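Local coordinates for beta-glucuronidase (Dictyoglomus thermophilum, PDB 6XXW), which probably hydrolyses beta-D-glucuronides, as a glycoside hydrolase of family 2, at residues P250-N262 against L349-E361. Residues are numbered along the deposited sequence; the frame is centred on the assembly and turned at random.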
loop_
_atom_site.group_PDB
_atom_site.type_symbol
_atom_site.label_atom_id
_atom_site.label_comp_id
_atom_site.label_asym_id
_atom_site.label_seq_id
_atom_site.Cartn_x
_atom_site.Cartn_y
_atom_site.Cartn_z
ATOM N N PRO A 250 13.411 14.636 -48.998
ATOM C CA PRO A 250 13.793 14.042 -47.717
ATOM C C PRO A 250 12.570 13.733 -46.875
ATOM O O PRO A 250 11.543 14.413 -46.955
ATOM C CB PRO A 250 14.640 15.143 -47.069
ATOM C CG PRO A 250 14.041 16.388 -47.605
ATOM C CD PRO A 250 13.660 16.087 -49.021
ATOM N N LYS A 251 12.684 12.686 -46.068
ATOM C CA LYS A 251 11.742 12.432 -44.988
ATOM C C LYS A 251 12.379 12.959 -43.705
ATOM O O LYS A 251 13.436 12.469 -43.283
ATOM C CB LYS A 251 11.403 10.943 -44.877
ATOM C CG LYS A 251 10.860 10.308 -46.169
ATOM C CD LYS A 251 11.978 9.645 -46.957
ATOM C CE LYS A 251 11.534 9.211 -48.353
ATOM N NZ LYS A 251 12.490 8.227 -48.951
ATOM N N LEU A 252 11.761 13.973 -43.113
ATOM C CA LEU A 252 12.344 14.650 -41.964
ATOM C C LEU A 252 12.072 13.895 -40.666
ATOM O O LEU A 252 11.026 13.264 -40.490
ATOM C CB LEU A 252 11.792 16.073 -41.845
ATOM C CG LEU A 252 11.892 16.948 -43.093
ATOM C CD1 LEU A 252 11.454 18.375 -42.779
ATOM C CD2 LEU A 252 13.320 16.910 -43.644
ATOM N N TRP A 253 13.035 13.979 -39.754
ATOM C CA TRP A 253 12.874 13.462 -38.404
ATOM C C TRP A 253 12.109 14.474 -37.557
ATOM O O TRP A 253 12.412 15.671 -37.579
ATOM C CB TRP A 253 14.252 13.180 -37.795
ATOM C CG TRP A 253 14.226 12.529 -36.447
ATOM C CD1 TRP A 253 14.411 11.195 -36.174
ATOM C CD2 TRP A 253 14.036 13.178 -35.178
ATOM N NE1 TRP A 253 14.330 10.978 -34.813
ATOM C CE2 TRP A 253 14.098 12.174 -34.182
ATOM C CE3 TRP A 253 13.799 14.507 -34.786
ATOM C CZ2 TRP A 253 13.944 12.461 -32.819
ATOM C CZ3 TRP A 253 13.641 14.788 -33.434
ATOM C CH2 TRP A 253 13.710 13.771 -32.468
ATOM N N GLU A 254 11.120 13.999 -36.807
ATOM C CA GLU A 254 10.450 14.841 -35.825
ATOM C C GLU A 254 9.651 13.939 -34.895
ATOM O O GLU A 254 9.434 12.764 -35.208
ATOM C CB GLU A 254 9.542 15.890 -36.496
ATOM C CG GLU A 254 8.485 15.372 -37.475
ATOM C CD GLU A 254 7.753 16.520 -38.200
ATOM O OE1 GLU A 254 8.425 17.469 -38.673
ATOM O OE2 GLU A 254 6.506 16.481 -38.285
ATOM N N PRO A 255 9.256 14.437 -33.727
ATOM C CA PRO A 255 8.316 13.675 -32.897
ATOM C C PRO A 255 7.067 13.350 -33.694
ATOM O O PRO A 255 6.487 14.219 -34.357
ATOM C CB PRO A 255 8.022 14.625 -31.737
ATOM C CG PRO A 255 9.237 15.461 -31.637
ATOM C CD PRO A 255 9.733 15.652 -33.048
ATOM N N GLY A 256 6.663 12.080 -33.640
ATOM C CA GLY A 256 5.560 11.582 -34.434
ATOM C C GLY A 256 5.947 11.072 -35.805
ATOM O O GLY A 256 5.104 10.473 -36.489
ATOM N N ASN A 257 7.186 11.301 -36.236
ATOM C CA ASN A 257 7.692 10.762 -37.488
ATOM C C ASN A 257 9.210 10.623 -37.404
ATOM O O ASN A 257 9.929 11.433 -38.001
ATOM C CB ASN A 257 7.291 11.659 -38.662
ATOM C CG ASN A 257 7.682 11.058 -40.005
ATOM O OD1 ASN A 257 7.020 10.145 -40.510
ATOM N ND2 ASN A 257 8.776 11.555 -40.582
ATOM N N PRO A 258 9.735 9.616 -36.672
ATOM C CA PRO A 258 11.187 9.499 -36.417
ATOM C C PRO A 258 11.967 8.841 -37.551
ATOM O O PRO A 258 12.598 7.798 -37.383
ATOM C CB PRO A 258 11.221 8.643 -35.145
ATOM C CG PRO A 258 10.017 7.753 -35.278
ATOM C CD PRO A 258 8.955 8.655 -35.864
ATOM N N TYR A 259 11.975 9.464 -38.718
ATOM C CA TYR A 259 12.663 8.852 -39.847
ATOM C C TYR A 259 14.176 9.004 -39.702
ATOM O O TYR A 259 14.680 10.111 -39.485
ATOM C CB TYR A 259 12.184 9.464 -41.159
ATOM C CG TYR A 259 12.571 8.613 -42.352
ATOM C CD1 TYR A 259 13.837 8.709 -42.918
ATOM C CD2 TYR A 259 11.678 7.703 -42.892
ATOM C CE1 TYR A 259 14.197 7.934 -43.996
ATOM C CE2 TYR A 259 12.029 6.923 -43.967
ATOM C CZ TYR A 259 13.284 7.040 -44.516
ATOM O OH TYR A 259 13.629 6.257 -45.586
ATOM N N LEU A 260 14.902 7.885 -39.819
ATOM C CA LEU A 260 16.360 7.879 -39.736
ATOM C C LEU A 260 16.977 7.381 -41.040
ATOM O O LEU A 260 16.538 6.374 -41.597
ATOM C CB LEU A 260 16.840 7.002 -38.569
ATOM C CG LEU A 260 16.457 7.491 -37.165
ATOM C CD1 LEU A 260 16.769 6.430 -36.108
ATOM C CD2 LEU A 260 17.162 8.820 -36.832
ATOM N N TYR A 261 17.995 8.088 -41.516
ATOM C CA TYR A 261 18.863 7.643 -42.597
ATOM C C TYR A 261 20.130 7.064 -41.981
ATOM O O TYR A 261 20.547 7.474 -40.895
ATOM C CB TYR A 261 19.233 8.813 -43.522
ATOM C CG TYR A 261 18.090 9.386 -44.328
ATOM C CD1 TYR A 261 17.195 10.287 -43.762
ATOM C CD2 TYR A 261 17.903 9.027 -45.659
ATOM C CE1 TYR A 261 16.140 10.814 -44.495
ATOM C CE2 TYR A 261 16.855 9.548 -46.402
ATOM C CZ TYR A 261 15.977 10.447 -45.811
ATOM O OH TYR A 261 14.935 10.976 -46.541
ATOM N N ASN A 262 20.756 6.118 -42.672
ATOM C CA ASN A 262 21.985 5.515 -42.171
ATOM C C ASN A 262 23.170 6.098 -42.926
ATOM O O ASN A 262 23.245 5.990 -44.153
ATOM C CB ASN A 262 21.980 3.993 -42.297
ATOM C CG ASN A 262 23.140 3.357 -41.557
ATOM O OD1 ASN A 262 24.176 3.025 -42.155
ATOM N ND2 ASN A 262 22.989 3.209 -40.243
ATOM N N LEU A 349 19.913 8.078 -25.847
ATOM C CA LEU A 349 19.770 9.009 -26.970
ATOM C C LEU A 349 19.549 8.276 -28.296
ATOM O O LEU A 349 18.784 8.754 -29.148
ATOM C CB LEU A 349 20.992 9.933 -27.062
ATOM C CG LEU A 349 21.154 10.870 -25.865
ATOM C CD1 LEU A 349 22.260 11.858 -26.135
ATOM C CD2 LEU A 349 19.860 11.616 -25.582
ATOM N N PHE A 350 20.205 7.123 -28.499
ATOM C CA PHE A 350 19.926 6.334 -29.700
ATOM C C PHE A 350 18.473 5.880 -29.720
ATOM O O PHE A 350 17.832 5.867 -30.779
ATOM C CB PHE A 350 20.855 5.124 -29.789
ATOM C CG PHE A 350 22.236 5.455 -30.271
ATOM C CD1 PHE A 350 22.469 5.754 -31.608
ATOM C CD2 PHE A 350 23.304 5.480 -29.384
ATOM C CE1 PHE A 350 23.753 6.068 -32.054
ATOM C CE2 PHE A 350 24.582 5.801 -29.821
ATOM C CZ PHE A 350 24.802 6.093 -31.158
ATOM N N LEU A 351 17.932 5.512 -28.551
ATOM C CA LEU A 351 16.521 5.156 -28.471
ATOM C C LEU A 351 15.629 6.367 -28.729
ATOM O O LEU A 351 14.619 6.257 -29.433
ATOM C CB LEU A 351 16.214 4.531 -27.109
ATOM C CG LEU A 351 16.803 3.138 -26.858
ATOM C CD1 LEU A 351 16.525 2.690 -25.414
ATOM C CD2 LEU A 351 16.199 2.162 -27.861
ATOM N N ALA A 352 15.977 7.535 -28.175
ATOM C CA ALA A 352 15.159 8.708 -28.458
ATOM C C ALA A 352 15.156 9.017 -29.953
ATOM O O ALA A 352 14.119 9.423 -30.505
ATOM C CB ALA A 352 15.635 9.901 -27.638
ATOM N N ASP A 353 16.293 8.782 -30.633
ATOM C CA ASP A 353 16.352 8.904 -32.093
ATOM C C ASP A 353 15.360 7.957 -32.768
ATOM O O ASP A 353 14.667 8.338 -33.721
ATOM C CB ASP A 353 17.768 8.598 -32.621
ATOM C CG ASP A 353 18.858 9.575 -32.126
ATOM O OD1 ASP A 353 18.564 10.702 -31.627
ATOM O OD2 ASP A 353 20.056 9.196 -32.270
ATOM N N GLN A 354 15.313 6.700 -32.313
ATOM C CA GLN A 354 14.429 5.698 -32.917
ATOM C C GLN A 354 12.960 5.994 -32.652
ATOM O O GLN A 354 12.106 5.772 -33.521
ATOM C CB GLN A 354 14.779 4.308 -32.390
ATOM C CG GLN A 354 16.181 3.834 -32.795
ATOM C CD GLN A 354 16.213 3.338 -34.212
ATOM O OE1 GLN A 354 15.202 2.846 -34.722
ATOM N NE2 GLN A 354 17.374 3.462 -34.871
ATOM N N TYR A 355 12.639 6.455 -31.446
ATOM C CA TYR A 355 11.252 6.647 -31.054
ATOM C C TYR A 355 10.709 8.023 -31.428
ATOM O O TYR A 355 9.494 8.221 -31.392
ATOM C CB TYR A 355 11.111 6.448 -29.538
ATOM C CG TYR A 355 10.927 5.011 -29.084
ATOM C CD1 TYR A 355 9.651 4.494 -28.863
ATOM C CD2 TYR A 355 12.023 4.181 -28.855
ATOM C CE1 TYR A 355 9.468 3.184 -28.441
ATOM C CE2 TYR A 355 11.854 2.865 -28.423
ATOM C CZ TYR A 355 10.567 2.372 -28.227
ATOM O OH TYR A 355 10.369 1.072 -27.802
ATOM N N GLY A 356 11.567 8.979 -31.763
ATOM C CA GLY A 356 11.103 10.323 -32.071
ATOM C C GLY A 356 10.677 11.087 -30.836
ATOM O O GLY A 356 9.560 11.606 -30.757
ATOM N N ILE A 357 11.567 11.148 -29.853
ATOM C CA ILE A 357 11.354 11.890 -28.621
ATOM C C ILE A 357 12.388 13.006 -28.577
ATOM O O ILE A 357 13.585 12.751 -28.726
ATOM C CB ILE A 357 11.472 10.982 -27.382
ATOM C CG1 ILE A 357 10.425 9.855 -27.428
ATOM C CG2 ILE A 357 11.401 11.825 -26.085
ATOM C CD1 ILE A 357 8.976 10.314 -27.205
ATOM N N ALA A 358 11.924 14.239 -28.405
ATOM C CA ALA A 358 12.821 15.382 -28.358
ATOM C C ALA A 358 13.444 15.468 -26.974
ATOM O O ALA A 358 12.746 15.348 -25.965
ATOM C CB ALA A 358 12.064 16.669 -28.694
ATOM N N VAL A 359 14.753 15.680 -26.921
ATOM C CA VAL A 359 15.502 15.637 -25.674
ATOM C C VAL A 359 16.143 17.000 -25.418
ATOM O O VAL A 359 16.833 17.544 -26.287
ATOM C CB VAL A 359 16.570 14.528 -25.711
ATOM C CG1 VAL A 359 17.421 14.579 -24.467
ATOM C CG2 VAL A 359 15.900 13.161 -25.851
ATOM N N ILE A 360 15.915 17.542 -24.230
ATOM C CA ILE A 360 16.721 18.639 -23.698
ATOM C C ILE A 360 17.799 17.982 -22.851
ATOM O O ILE A 360 17.500 17.431 -21.789
ATOM C CB ILE A 360 15.881 19.614 -22.854
ATOM C CG1 ILE A 360 14.704 20.177 -23.658
ATOM C CG2 ILE A 360 16.756 20.754 -22.330
ATOM C CD1 ILE A 360 13.632 20.865 -22.806
ATOM N N GLU A 361 19.051 18.027 -23.291
ATOM C CA GLU A 361 20.095 17.361 -22.529
ATOM C C GLU A 361 20.831 18.368 -21.658
ATOM O O GLU A 361 21.204 19.452 -22.119
ATOM C CB GLU A 361 21.075 16.606 -23.420
ATOM C CG GLU A 361 22.069 15.815 -22.581
ATOM C CD GLU A 361 22.686 14.676 -23.339
ATOM O OE1 GLU A 361 22.977 14.870 -24.537
ATOM O OE2 GLU A 361 22.870 13.598 -22.734
HETATM O O HOH W 1 12.636 5.283 -36.100
#
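Trp-253, in the immunoglobulin-like antiparallel beta domain of this family 2 glycoside hydrolase, meets the C-terminal end of helix 346-355 of the TIM barrel, where Gly-356 leads from that helix into barrel strand 358-362. The indole NE1 donates to the backbone O of Asp-353 at 2.9 Å. The bond is almost straight, 173° at the hydrogen. The acceptor lies in the ring plane, and the nitrogen sits on a lone pair of the carbonyl. The indole edge continues past the helix end, with CH2 3.9 Å from Ile-357 O. CG of Trp-253 stands anti to the backbone N (chi1 -175°), which carries the ring across to the barrel.

Gly-356 has positive phi and leaves the helix here. Its CA lies 3.6 Å from Trp-253 CZ2. Pro-258 packs against the same bend, with CB 3.4 Å from Gly-356 N. Pro-255 CA makes a CH...O contact of 3.2 Å to Gly-356 O. Beside the helix, Leu-260 and Gln-354 cross at about a right angle. The CD1 methyl of Leu-260 touches the amide NE2 of Gln-354 at 3.3 Å.

A type II turn from Glu-254 to Asn-257 carries Pro-255 at its second position, so that Trp-253, Pro-255 and Pro-258 surround Gly-356. Glu-254 forms a salt bridge with Lys-297 at the root of this turn. On the helix, the carboxylate of Asp-353 turns to His-405 and Ser-407, while its backbone O serves the indole. Leu-51 of the second subunit packs on Gln-354 and Tyr-355. Pro-258 is the centre of an inverse gamma turn, and one water donates both to Pro-258 O and, at 2.7 Å, to Gln-354 O.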